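Local coordinates for protein TbpB (Actinobacillus pleuropneumoniae, PDB 3HOL) that probably serves as the surface lipoprotein of the bacterial transferrin receptor, binding host transferrin so that its iron can be acquired, at residues Val103-Asn108 with Gly204-Gly209; Thr185-Leu188 with Lys193-Tyr196; Gly237-Gly240 with Met246-Lys249. One frame throughout, in Å; residues are numbered along the deposited sequence.

Contact 1: residues Val103-Asn108 with Gly204-Gly209; sequences VYYKGN and GNRFTG
With CG between its own backbone N and carbonyl carbon (chi1 82°), Tyr105 points its phenol toward strand 206-213 and meets Arg206, which has CG beside its backbone N and a chain that bends at chi2 and chi3. The contact joins two layers of the fold: strand 101-107 belongs to a five-stranded antiparallel sheet, and strand 206-213 to the curled antiparallel sheet of the beta barrel in the first half of the chain. The two side chains approach from opposite directions. Arg206 NH2 lies 3.0 Å from Tyr105 OH, at the edge of the ring and near its plane; the hydroxyl likewise sits at the edge of the guanidinium, and the two planes are 34° apart. At an N-H...O angle of 121° the hydrogen bond is weak; the stronger polar partner of the arginine is Glu235.

Glu235 makes a salt bridge to the same NH2, and the hydroxyl of Tyr239 is hydrogen-bonded to NH1. Together these partners fix how the guanidinium is turned, in a buried setting where its charge is probably balanced by the Glu235 carboxylate. On the tyrosine side the hydroxyl makes the closest approach, and the ring carbon behind it, Tyr105 CZ, is 4.2 Å from Arg206 NH2.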
ATOM      1  N   VAL A 103       2.842   2.626  21.871  1.00  7.42           N
ATOM      2  CA  VAL A 103       3.874   1.936  21.049  1.00  7.64           C
ATOM      3  C   VAL A 103       3.302   1.896  19.621  1.00  7.81           C
ATOM      4  O   VAL A 103       2.085   1.621  19.428  1.00  8.44           O
ATOM      5  CB  VAL A 103       4.176   0.523  21.610  1.00  6.62           C
ATOM      6  CG1 VAL A 103       5.236  -0.242  20.739  1.00  7.57           C
ATOM      7  CG2 VAL A 103       4.681   0.627  23.108  1.00  7.58           C
ATOM      8  N   TYR A 104       4.146   2.169  18.623  1.00  8.56           N
ATOM      9  CA  TYR A 104       3.658   2.308  17.235  1.00  7.68           C
ATOM     10  C   TYR A 104       4.704   1.933  16.173  1.00  7.97           C
ATOM     11  O   TYR A 104       5.924   1.854  16.446  1.00  7.35           O
ATOM     12  CB  TYR A 104       3.226   3.760  17.009  1.00  8.17           C
ATOM     13  CG  TYR A 104       4.418   4.688  16.916  1.00 10.09           C
ATOM     14  CD1 TYR A 104       4.953   5.044  15.662  1.00 10.87           C
ATOM     15  CD2 TYR A 104       5.057   5.147  18.062  1.00  9.20           C
ATOM     16  CE1 TYR A 104       6.084   5.838  15.570  1.00 11.72           C
ATOM     17  CE2 TYR A 104       6.166   5.960  17.976  1.00  7.77           C
ATOM     18  CZ  TYR A 104       6.685   6.277  16.720  1.00  8.02           C
ATOM     19  OH  TYR A 104       7.794   7.077  16.607  1.00 11.62           O
ATOM     20  N   TYR A 105       4.233   1.673  14.962  1.00  6.90           N
ATOM     21  CA  TYR A 105       5.102   1.838  13.775  1.00  8.25           C
ATOM     22  C   TYR A 105       4.331   2.585  12.731  1.00  8.79           C
ATOM     23  O   TYR A 105       3.088   2.521  12.705  1.00  7.59           O
ATOM     24  CB  TYR A 105       5.556   0.496  13.197  1.00  7.51           C
ATOM     25  CG  TYR A 105       4.545  -0.214  12.273  1.00  9.77           C
ATOM     26  CD1 TYR A 105       4.576  -0.028  10.873  1.00  6.50           C
ATOM     27  CD2 TYR A 105       3.619  -1.123  12.797  1.00  9.50           C
ATOM     28  CE1 TYR A 105       3.647  -0.682  10.017  1.00  6.81           C
ATOM     29  CE2 TYR A 105       2.706  -1.822  11.950  1.00  6.05           C
ATOM     30  CZ  TYR A 105       2.755  -1.590  10.552  1.00 10.25           C
ATOM     31  OH  TYR A 105       1.881  -2.223   9.723  1.00  6.58           O
ATOM     32  N   LYS A 106       5.063   3.230  11.813  1.00  9.34           N
ATOM     33  CA  LYS A 106       4.443   3.769  10.622  1.00  9.26           C
ATOM     34  C   LYS A 106       5.453   3.866   9.489  1.00  9.99           C
ATOM     35  O   LYS A 106       6.677   3.734   9.705  1.00 10.90           O
ATOM     36  CB  LYS A 106       3.868   5.161  10.911  1.00  8.85           C
ATOM     37  CG  LYS A 106       4.977   6.160  11.380  1.00 10.41           C
ATOM     38  CD  LYS A 106       4.586   7.623  11.166  1.00 16.04           C
ATOM     39  CE  LYS A 106       3.550   8.097  12.115  1.00 15.70           C
ATOM     40  NZ  LYS A 106       3.054   9.478  11.719  1.00 17.07           N
ATOM     41  N   GLY A 107       4.928   4.067   8.289  1.00  9.67           N
ATOM     42  CA  GLY A 107       5.742   4.270   7.082  1.00  9.34           C
ATOM     43  C   GLY A 107       5.018   5.089   6.035  1.00  9.42           C
ATOM     44  O   GLY A 107       3.789   5.242   6.081  1.00  8.07           O
ATOM     45  N   ASN A 108       5.767   5.604   5.058  1.00  8.65           N
ATOM     46  CA  ASN A 108       5.134   6.210   3.901  1.00  9.99           C
ATOM     47  C   ASN A 108       5.744   5.618   2.640  1.00  9.71           C
ATOM     48  O   ASN A 108       6.772   4.933   2.710  1.00  8.02           O
ATOM     49  CB  ASN A 108       5.332   7.740   3.901  1.00 10.27           C
ATOM     50  CG  ASN A 108       6.794   8.136   3.905  1.00 12.77           C
ATOM     51  OD1 ASN A 108       7.499   7.932   2.932  1.00 12.24           O
ATOM     52  ND2 ASN A 108       7.257   8.705   5.027  1.00 11.88           N
ATOM     53  N   GLY A 204       1.869  -8.640  -2.365  1.00  9.46           N
ATOM     54  CA  GLY A 204       1.897  -7.200  -2.688  1.00  9.05           C
ATOM     55  C   GLY A 204       3.134  -6.614  -2.055  1.00  9.19           C
ATOM     56  O   GLY A 204       4.210  -7.188  -2.180  1.00  8.49           O
ATOM     57  N   ASN A 205       2.995  -5.490  -1.346  1.00  8.86           N
ATOM     58  CA  ASN A 205       4.159  -4.930  -0.642  1.00  9.53           C
ATOM     59  C   ASN A 205       4.088  -5.222   0.856  1.00  9.71           C
ATOM     60  O   ASN A 205       4.733  -4.544   1.653  1.00  9.50           O
ATOM     61  CB  ASN A 205       4.378  -3.427  -0.935  1.00  9.71           C
ATOM     62  CG  ASN A 205       3.142  -2.593  -0.669  1.00 10.36           C
ATOM     63  OD1 ASN A 205       2.402  -2.877   0.265  1.00 11.18           O
ATOM     64  ND2 ASN A 205       2.884  -1.589  -1.517  1.00  8.37           N
ATOM     65  N   ARG A 206       3.311  -6.245   1.235  1.00  9.04           N
ATOM     66  CA  ARG A 206       3.158  -6.582   2.657  1.00  8.73           C
ATOM     67  C   ARG A 206       3.714  -7.971   2.951  1.00  8.91           C
ATOM     68  O   ARG A 206       3.977  -8.766   2.034  1.00  8.54           O
ATOM     69  CB  ARG A 206       1.672  -6.499   3.097  1.00  8.34           C
ATOM     70  CG  ARG A 206       0.959  -5.192   2.739  1.00  8.91           C
ATOM     71  CD  ARG A 206       1.602  -3.998   3.405  1.00  6.09           C
ATOM     72  NE  ARG A 206       1.287  -3.935   4.824  1.00  6.16           N
ATOM     73  CZ  ARG A 206       1.486  -2.854   5.578  1.00  7.57           C
ATOM     74  NH1 ARG A 206       2.004  -1.756   5.042  1.00  4.55           N
ATOM     75  NH2 ARG A 206       1.176  -2.862   6.880  1.00  6.41           N
ATOM     76  N   PHE A 207       3.976  -8.244   4.227  1.00  9.06           N
ATOM     77  CA  PHE A 207       4.320  -9.597   4.621  1.00  9.20           C
ATOM     78  C   PHE A 207       3.425 -10.011   5.783  1.00  9.68           C
ATOM     79  O   PHE A 207       3.050  -9.166   6.627  1.00  9.20           O
ATOM     80  CB  PHE A 207       5.824  -9.750   4.935  1.00  8.42           C
ATOM     81  CG  PHE A 207       6.376  -8.628   5.760  1.00  9.02           C
ATOM     82  CD1 PHE A 207       6.336  -8.681   7.140  1.00 11.16           C
ATOM     83  CD2 PHE A 207       6.856  -7.457   5.151  1.00 10.63           C
ATOM     84  CE1 PHE A 207       6.809  -7.596   7.925  1.00  9.11           C
ATOM     85  CE2 PHE A 207       7.337  -6.411   5.906  1.00 10.00           C
ATOM     86  CZ  PHE A 207       7.312  -6.487   7.320  1.00  8.82           C
ATOM     87  N   THR A 208       3.070 -11.312   5.818  1.00  9.98           N
ATOM     88  CA  THR A 208       2.273 -11.881   6.919  1.00  9.01           C
ATOM     89  C   THR A 208       2.873 -13.186   7.399  1.00  8.81           C
ATOM     90  O   THR A 208       3.400 -14.009   6.594  1.00  8.56           O
ATOM     91  CB  THR A 208       0.808 -12.172   6.485  1.00 10.77           C
ATOM     92  OG1 THR A 208       0.826 -13.005   5.329  1.00 11.69           O
ATOM     93  CG2 THR A 208       0.082 -10.892   6.100  1.00  8.73           C
ATOM     94  N   GLY A 209       2.806 -13.421   8.707  1.00  9.11           N
ATOM     95  CA  GLY A 209       3.423 -14.621   9.222  1.00  9.24           C
ATOM     96  C   GLY A 209       3.320 -14.760  10.721  1.00 10.10           C
ATOM     97  O   GLY A 209       2.287 -14.405  11.300  1.00  9.91           O
TER

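Contact 2: residues Thr185-Leu188 with Lys193-Tyr196; sequences TGKL and KTIY
A classic beta bulge interrupts the hairpin formed by strands 183-190 and 193-203 in the curled barrel sheet: Ile195 and Tyr196 both face Leu188. The evidence is a shared acceptor. Ile195 N lies 2.8 Å from Leu188 O and donates to it, and the same oxygen also takes the N-H of Tyr196, with Tyr196 N 3.2 Å from Leu188 O. Both donors lie in the carbonyl plane, the second on a lone pair. The return bond, from Leu188 N to Tyr196 O, is 3.0 Å long, and its donor is tilted 27° from the carbonyl plane. Leu188 and Tyr196 thus form a hydrogen-bonded antiparallel pair. Ile195, the extra residue, has a psi of -44° where its neighbours are extended, and the short strand axes stand 113° apart instead of running nearly antiparallel.

Leu188 and Tyr196 send their side chains to the same face of the sheet. In each, CG is beside the backbone N, and CD1 of the leucine meets CD2 of the tyrosine obliquely. This buried pair is continued by Trp126 and Phe175 against the leucine, and by Phe250, whose ring meets Tyr196 edge-to-face. On the solvent side, the aliphatic part of Lys187 lies across Thr194, its CD 4.0 Å from Thr194 CG2, before the chain bends at chi4. The backbone approach is completed by a CA-H...O contact, with Lys187 CA 3.3 Å from Tyr196 O.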
ATOM      1  N   THR A 185      12.795 -14.426   6.881  1.00  8.18           N
ATOM      2  CA  THR A 185      13.153 -15.015   8.175  1.00  9.82           C
ATOM      3  C   THR A 185      13.804 -13.866   8.980  1.00  9.12           C
ATOM      4  O   THR A 185      14.101 -12.806   8.433  1.00  8.92           O
ATOM      5  CB  THR A 185      14.151 -16.213   8.033  1.00  9.72           C
ATOM      6  OG1 THR A 185      15.353 -15.748   7.393  1.00 10.99           O
ATOM      7  CG2 THR A 185      13.535 -17.405   7.185  1.00 11.11           C
ATOM      8  N   GLY A 186      13.964 -14.040  10.284  1.00  9.09           N
ATOM      9  CA  GLY A 186      14.645 -13.028  11.065  1.00  8.54           C
ATOM     10  C   GLY A 186      14.620 -13.337  12.556  1.00  8.76           C
ATOM     11  O   GLY A 186      14.034 -14.331  12.982  1.00  8.75           O
ATOM     12  N   LYS A 187      15.245 -12.447  13.326  1.00  7.85           N
ATOM     13  CA  LYS A 187      15.348 -12.549  14.764  1.00  9.07           C
ATOM     14  C   LYS A 187      15.166 -11.178  15.420  1.00  9.12           C
ATOM     15  O   LYS A 187      15.720 -10.158  14.960  1.00  9.61           O
ATOM     16  CB  LYS A 187      16.704 -13.088  15.202  1.00  8.51           C
ATOM     17  CG  LYS A 187      17.054 -14.512  14.693  1.00 11.24           C
ATOM     18  CD  LYS A 187      18.391 -14.990  15.313  1.00 16.21           C
ATOM     19  CE  LYS A 187      18.638 -16.477  15.018  1.00 21.48           C
ATOM     20  NZ  LYS A 187      18.491 -16.771  13.572  1.00 23.65           N
ATOM     21  N   LEU A 188      14.423 -11.188  16.517  1.00  8.43           N
ATOM     22  CA  LEU A 188      14.382 -10.045  17.443  1.00  8.20           C
ATOM     23  C   LEU A 188      15.221 -10.469  18.638  1.00  9.23           C
ATOM     24  O   LEU A 188      14.960 -11.513  19.251  1.00  8.92           O
ATOM     25  CB  LEU A 188      12.925  -9.771  17.849  1.00  8.06           C
ATOM     26  CG  LEU A 188      11.989  -9.605  16.653  1.00  7.43           C
ATOM     27  CD1 LEU A 188      10.598  -9.193  17.170  1.00  8.67           C
ATOM     28  CD2 LEU A 188      12.512  -8.540  15.635  1.00 10.43           C
ATOM     29  N   LYS A 193      21.028 -12.152  23.121  1.00 17.49           N
ATOM     30  CA  LYS A 193      20.058 -13.190  23.362  1.00 17.05           C
ATOM     31  C   LYS A 193      18.916 -13.081  22.356  1.00 16.28           C
ATOM     32  O   LYS A 193      18.328 -12.018  22.205  1.00 14.73           O
ATOM     33  CB  LYS A 193      19.537 -13.046  24.790  1.00 18.27           C
ATOM     34  CG  LYS A 193      18.525 -14.087  25.137  1.00 20.80           C
ATOM     35  CD  LYS A 193      18.087 -13.974  26.587  1.00 26.59           C
ATOM     36  CE  LYS A 193      17.143 -15.110  26.923  1.00 27.96           C
ATOM     37  NZ  LYS A 193      16.717 -14.974  28.329  1.00 31.07           N
ATOM     38  N   THR A 194      18.591 -14.190  21.701  1.00 14.92           N
ATOM     39  CA  THR A 194      17.462 -14.244  20.770  1.00 13.37           C
ATOM     40  C   THR A 194      16.141 -14.344  21.531  1.00 12.73           C
ATOM     41  O   THR A 194      15.990 -15.186  22.412  1.00 10.92           O
ATOM     42  CB  THR A 194      17.614 -15.416  19.819  1.00 13.73           C
ATOM     43  OG1 THR A 194      18.873 -15.290  19.169  1.00 14.99           O
ATOM     44  CG2 THR A 194      16.476 -15.427  18.745  1.00 12.80           C
ATOM     45  N   ILE A 195      15.182 -13.487  21.182  1.00 10.78           N
ATOM     46  CA  ILE A 195      13.938 -13.425  21.933  1.00 10.66           C
ATOM     47  C   ILE A 195      12.799 -14.034  21.096  1.00 10.91           C
ATOM     48  O   ILE A 195      12.001 -14.801  21.604  1.00 10.83           O
ATOM     49  CB  ILE A 195      13.598 -11.969  22.405  1.00 10.35           C
ATOM     50  CG1 ILE A 195      14.781 -11.298  23.153  1.00  9.94           C
ATOM     51  CG2 ILE A 195      12.340 -11.962  23.302  1.00  9.78           C
ATOM     52  CD1 ILE A 195      15.228 -12.012  24.521  1.00 10.32           C
ATOM     53  N   TYR A 196      12.742 -13.688  19.807  1.00 10.55           N
ATOM     54  CA  TYR A 196      11.823 -14.303  18.876  1.00 10.77           C
ATOM     55  C   TYR A 196      12.553 -14.626  17.592  1.00 11.45           C
ATOM     56  O   TYR A 196      13.511 -13.926  17.201  1.00 12.36           O
ATOM     57  CB  TYR A 196      10.686 -13.333  18.516  1.00  9.40           C
ATOM     58  CG  TYR A 196       9.829 -12.877  19.684  1.00 10.86           C
ATOM     59  CD1 TYR A 196       8.663 -13.578  20.026  1.00 10.86           C
ATOM     60  CD2 TYR A 196      10.148 -11.725  20.401  1.00 10.60           C
ATOM     61  CE1 TYR A 196       7.854 -13.175  21.087  1.00 11.76           C
ATOM     62  CE2 TYR A 196       9.327 -11.285  21.460  1.00 10.28           C
ATOM     63  CZ  TYR A 196       8.193 -12.048  21.813  1.00 12.12           C
ATOM     64  OH  TYR A 196       7.354 -11.658  22.845  1.00 12.23           O
TER

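Contact 3: residues Gly237-Gly240 with Met246-Lys249; sequences GFYG and MAGK
Gly237 N donates to Ala247 O at 2.9 Å, the shortest polar bond between the two segments, with an N-H...O angle of 159°. The reciprocal bond brings the backbone N-H of Ala247 to the glycine carbonyl, with Ala247 N 3.1 Å from Gly237 O and the donor nearly along the C=O axis. The same oxygen also has a CA-H...O contact, in which Met246 CA stands 3.2 Å from Gly237 O. The two hydrogen bonds make Gly237 and Ala247 a hydrogen-bonded antiparallel pair, and Phe238 with Met246 is the adjoining non-hydrogen-bonded pair, whose CA atoms are 4.4 Å apart. Being consecutive strands with five residues between the segments, they form a beta hairpin; the short axes are 151° apart.

Side chains pack on both faces of this ladder. On one face Phe238 and Met246 lie side by side and point the same way; CD1 of the phenylalanine is 3.9 Å from CB of Met246, which meets the ring obliquely. The methionine CG occupies the position between backbone N and carbonyl carbon (chi1 58°), and the chain then carries its sulfur away from strand 237-239. On the Ala247 face, the methyl group meets the Tyr239 ring obliquely, with Ala247 CB 4.1 Å from Tyr239 CE2. The ring extends there beside Gly237, the partner of Ala247.

Through Arg206 the Tyr239 hydroxyl is tied to strand 206-213, the sheet neighbour of 231-239. On the Phe238 and Met246 face, Phe207 of that strand meets Phe238 edge-to-face, and Met184 of strand 183-190 packs on both residues. Strand 257-265 pairs with the other edge of 245-251, while Tyr105 of strand 101-107 packs over Ala247.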
ATOM      1  N   GLY A 237       4.973  -4.118   6.244  1.00  7.76           N
ATOM      2  CA  GLY A 237       5.089  -3.714   4.858  1.00  8.23           C
ATOM      3  C   GLY A 237       6.493  -3.269   4.503  1.00  8.30           C
ATOM      4  O   GLY A 237       7.312  -2.957   5.401  1.00  7.36           O
ATOM      5  N   PHE A 238       6.756  -3.276   3.196  1.00  7.34           N
ATOM      6  CA  PHE A 238       7.921  -2.642   2.634  1.00  8.01           C
ATOM      7  C   PHE A 238       7.555  -1.257   2.226  1.00  7.54           C
ATOM      8  O   PHE A 238       6.510  -1.041   1.647  1.00  7.92           O
ATOM      9  CB  PHE A 238       8.412  -3.440   1.426  1.00  8.21           C
ATOM     10  CG  PHE A 238       8.893  -4.819   1.798  1.00  9.01           C
ATOM     11  CD1 PHE A 238      10.138  -4.975   2.446  1.00  7.75           C
ATOM     12  CD2 PHE A 238       8.105  -5.939   1.533  1.00  8.52           C
ATOM     13  CE1 PHE A 238      10.611  -6.235   2.790  1.00  7.50           C
ATOM     14  CE2 PHE A 238       8.558  -7.225   1.902  1.00  7.47           C
ATOM     15  CZ  PHE A 238       9.843  -7.356   2.529  1.00  6.41           C
ATOM     16  N   TYR A 239       8.429  -0.319   2.557  1.00  8.54           N
ATOM     17  CA  TYR A 239       8.184   1.093   2.290  1.00  8.17           C
ATOM     18  C   TYR A 239       9.420   1.696   1.590  1.00  8.61           C
ATOM     19  O   TYR A 239      10.519   1.157   1.667  1.00  8.49           O
ATOM     20  CB  TYR A 239       7.952   1.828   3.599  1.00  7.87           C
ATOM     21  CG  TYR A 239       6.740   1.382   4.409  1.00  7.08           C
ATOM     22  CD1 TYR A 239       5.539   2.079   4.326  1.00  6.89           C
ATOM     23  CD2 TYR A 239       6.823   0.307   5.300  1.00  9.03           C
ATOM     24  CE1 TYR A 239       4.427   1.713   5.092  1.00  9.73           C
ATOM     25  CE2 TYR A 239       5.706  -0.084   6.085  1.00  8.17           C
ATOM     26  CZ  TYR A 239       4.509   0.647   5.977  1.00  8.94           C
ATOM     27  OH  TYR A 239       3.386   0.320   6.726  1.00  6.91           O
ATOM     28  N   GLY A 240       9.262   2.852   0.965  1.00  8.45           N
ATOM     29  CA  GLY A 240      10.255   3.284  -0.025  1.00  8.79           C
ATOM     30  C   GLY A 240       9.832   2.743  -1.374  1.00  9.82           C
ATOM     31  O   GLY A 240       9.329   1.608  -1.461  1.00 10.26           O
ATOM     32  N   MET A 246      11.515  -1.509   5.899  1.00  6.63           N
ATOM     33  CA  MET A 246      10.365  -2.338   6.264  1.00  6.23           C
ATOM     34  C   MET A 246       9.970  -2.006   7.700  1.00  6.03           C
ATOM     35  O   MET A 246      10.805  -1.555   8.507  1.00  6.45           O
ATOM     36  CB  MET A 246      10.688  -3.840   6.102  1.00  5.47           C
ATOM     37  CG  MET A 246      11.898  -4.266   6.966  1.00  9.37           C
ATOM     38  SD  MET A 246      12.193  -6.061   6.917  1.00 16.96           S
ATOM     39  CE  MET A 246      10.929  -6.663   8.133  1.00 16.93           C
ATOM     40  N   ALA A 247       8.694  -2.214   8.031  1.00  6.34           N
ATOM     41  CA  ALA A 247       8.228  -1.961   9.396  1.00  6.66           C
ATOM     42  C   ALA A 247       7.022  -2.852   9.613  1.00  6.86           C
ATOM     43  O   ALA A 247       6.363  -3.287   8.635  1.00  8.31           O
ATOM     44  CB  ALA A 247       7.865  -0.472   9.585  1.00  6.08           C
ATOM     45  N   GLY A 248       6.747  -3.175  10.861  1.00  6.77           N
ATOM     46  CA  GLY A 248       5.550  -3.999  11.137  1.00  7.21           C
ATOM     47  C   GLY A 248       5.352  -4.291  12.593  1.00  7.55           C
ATOM     48  O   GLY A 248       5.970  -3.652  13.469  1.00  6.80           O
ATOM     49  N   LYS A 249       4.450  -5.234  12.871  1.00  8.09           N
ATOM     50  CA  LYS A 249       4.060  -5.476  14.265  1.00  7.63           C
ATOM     51  C   LYS A 249       3.586  -6.905  14.417  1.00  8.34           C
ATOM     52  O   LYS A 249       3.277  -7.591  13.421  1.00  9.04           O
ATOM     53  CB  LYS A 249       2.922  -4.510  14.703  1.00  7.21           C
ATOM     54  CG  LYS A 249       1.520  -4.965  14.214  1.00  7.91           C
ATOM     55  CD  LYS A 249       0.443  -3.891  14.508  1.00 11.14           C
ATOM     56  CE  LYS A 249      -0.991  -4.432  14.344  1.00 10.17           C
ATOM     57  NZ  LYS A 249      -1.180  -5.003  12.945  1.00  9.27           N
TER

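Overall arrangement
From the N terminus, the chain reaches strand 101-107 of the five-stranded sheet after several earlier strands, and comes back to face it in strand 206-213, where contact 1 closes a loop of 95 residues. Contact 2 lies wholly within that excursion and closes four residues, two of them still strand, in the hairpin of 183-190 with 193-203. Contact 3 opens only after contact 1 has closed and makes the later hairpin of 231-239 with 245-251. None of the three cross. Contacts 1 and 3 touch, their centres about 4 Å apart, whereas contact 2 is about 18 Å from contact 1 between centres. Contacts 2 and 3 link neighbouring strands within the barrel sheet, and contact 1 ties that sheet to the five-stranded one.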